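Local coordinates for Serine/threonine-protein kinase-like protein ACR4 (Arabidopsis thaliana, PDB 7A0J), which acts as a receptor kinase that controls formative cell divisions in root meristems in response to the CLE40 peptide signal, represented here by its extracellular beta-propeller domain, at residues 14-19 / 32-37. Numbering follows the deposited sequence.
Sequences GGSVFC and YGSNSA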
loop_
_atom_site.group_PDB
_atom_site.type_symbol
_atom_site.label_atom_id
_atom_site.label_comp_id
_atom_site.label_asym_id
_atom_site.label_seq_id
_atom_site.Cartn_x
_atom_site.Cartn_y
_atom_site.Cartn_z
ATOM N N GLY A 14 11.200 -15.321 -0.837
ATOM C CA GLY A 14 12.302 -14.706 -0.069
ATOM C C GLY A 14 11.979 -14.573 1.412
ATOM O O GLY A 14 12.929 -14.448 2.206
ATOM N N GLY A 15 10.691 -14.581 1.775
ATOM C CA GLY A 15 10.214 -14.480 3.168
ATOM C C GLY A 15 9.206 -13.355 3.349
ATOM O O GLY A 15 8.907 -12.654 2.362
ATOM N N SER A 16 8.700 -13.193 4.573
ATOM C CA SER A 16 7.667 -12.199 4.966
ATOM C C SER A 16 8.310 -11.138 5.862
ATOM O O SER A 16 8.969 -11.531 6.845
ATOM C CB SER A 16 6.528 -12.873 5.673
ATOM O OG SER A 16 7.006 -13.635 6.771
ATOM N N VAL A 17 8.128 -9.856 5.538
ATOM C CA VAL A 17 8.693 -8.724 6.330
ATOM C C VAL A 17 7.613 -7.657 6.533
ATOM O O VAL A 17 6.886 -7.342 5.573
ATOM C CB VAL A 17 9.956 -8.138 5.672
ATOM C CG1 VAL A 17 10.491 -6.937 6.436
ATOM C CG2 VAL A 17 11.042 -9.191 5.523
ATOM N N PHE A 18 7.535 -7.134 7.757
ATOM C CA PHE A 18 6.763 -5.927 8.141
ATOM C C PHE A 18 7.766 -4.807 8.424
ATOM O O PHE A 18 8.720 -5.041 9.195
ATOM C CB PHE A 18 5.884 -6.232 9.356
ATOM C CG PHE A 18 5.198 -5.041 9.974
ATOM C CD1 PHE A 18 5.860 -4.230 10.884
ATOM C CD2 PHE A 18 3.881 -4.739 9.661
ATOM C CE1 PHE A 18 5.225 -3.138 11.457
ATOM C CE2 PHE A 18 3.246 -3.647 10.234
ATOM C CZ PHE A 18 3.921 -2.849 11.132
ATOM N N CYS A 19 7.577 -3.645 7.796
ATOM C CA CYS A 19 8.354 -2.408 8.069
ATOM C C CYS A 19 7.390 -1.294 8.482
ATOM O O CYS A 19 6.283 -1.224 7.913
ATOM C CB CYS A 19 9.185 -1.986 6.863
ATOM S SG CYS A 19 10.352 -3.260 6.317
ATOM N N TYR A 32 10.896 -6.188 10.518
ATOM C CA TYR A 32 10.899 -7.523 11.168
ATOM C C TYR A 32 10.428 -8.567 10.153
ATOM O O TYR A 32 9.403 -8.316 9.498
ATOM C CB TYR A 32 9.973 -7.549 12.385
ATOM C CG TYR A 32 10.230 -6.484 13.420
ATOM C CD1 TYR A 32 11.267 -6.609 14.329
ATOM C CD2 TYR A 32 9.429 -5.356 13.500
ATOM C CE1 TYR A 32 11.505 -5.639 15.289
ATOM C CE2 TYR A 32 9.651 -4.379 14.457
ATOM C CZ TYR A 32 10.695 -4.521 15.354
ATOM O OH TYR A 32 10.925 -3.565 16.301
ATOM N N GLY A 33 11.136 -9.695 10.037
ATOM C CA GLY A 33 10.691 -10.829 9.208
ATOM C C GLY A 33 11.831 -11.648 8.630
ATOM O O GLY A 33 13.006 -11.329 8.898
ATOM N N SER A 34 11.476 -12.644 7.814
ATOM C CA SER A 34 12.341 -13.776 7.394
ATOM C C SER A 34 13.103 -13.469 6.096
ATOM O O SER A 34 13.957 -14.288 5.738
ATOM C CB SER A 34 11.516 -15.033 7.263
ATOM O OG SER A 34 10.401 -14.818 6.412
ATOM N N ASN A 35 12.815 -12.354 5.411
ATOM C CA ASN A 35 13.582 -11.923 4.207
ATOM C C ASN A 35 14.815 -11.142 4.677
ATOM O O ASN A 35 14.679 -9.943 4.992
ATOM C CB ASN A 35 12.737 -11.128 3.207
ATOM C CG ASN A 35 13.445 -10.911 1.883
ATOM O OD1 ASN A 35 14.642 -10.640 1.852
ATOM N ND2 ASN A 35 12.718 -11.021 0.782
ATOM N N SER A 36 15.970 -11.813 4.718
ATOM C CA SER A 36 17.256 -11.282 5.241
ATOM C C SER A 36 17.758 -10.130 4.364
ATOM O O SER A 36 18.364 -9.196 4.919
ATOM C CB SER A 36 18.280 -12.379 5.357
ATOM O OG SER A 36 17.854 -13.352 6.297
ATOM N N ALA A 37 17.519 -10.189 3.050
ATOM C CA ALA A 37 17.867 -9.112 2.096
ATOM C C ALA A 37 17.220 -7.805 2.568
ATOM O O ALA A 37 17.934 -6.789 2.655
ATOM C CB ALA A 37 17.439 -9.477 0.695
HETATM O O HOH W 1 10.107 -11.342 0.516
#
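Val17 and Asn35 cross at about a right angle, the CG2 methyl of Val17 lying 3.5 Å from CB of Asn35. With CG1 anti to the backbone N (chi1 177°), the second valine branch sits beside that N and meets the asparagine, while CG1 rests near the carbonyl O of Tyr32. The carboxamide of Asn35 lies against the Gly14 peptide, and its ND2 donates to a water, 2.6 Å away, that is also hydrogen-bonded to Gly15 O. As the N-cap residue of helix 36-41, Asn35 accepts from Ile38 N through OD1. Replacing it by an alanine would probably cost the water and the helix start a partner each. Residues 17-19 and 32-33 belong to the antiparallel hairpin of strands 17-21 and 29-33, in the beta-propeller's first repeat. Phe18 and Tyr32 form a hydrogen-bonded pair, both bonds 2.8 Å (Phe18 N to Tyr32 O, Tyr32 N to Phe18 O), and their side chains share one sheet face, where both touch Pro293. Beyond the strands Ser34 grips Ser16 twice: Ser34 N donates to Ser16 O (2.9 Å) from 32° out of the carbonyl plane, and its OG accepts from Ser16 N at 3.0 Å. Gly15 CA comes within 3.3 Å of Ser34 OG.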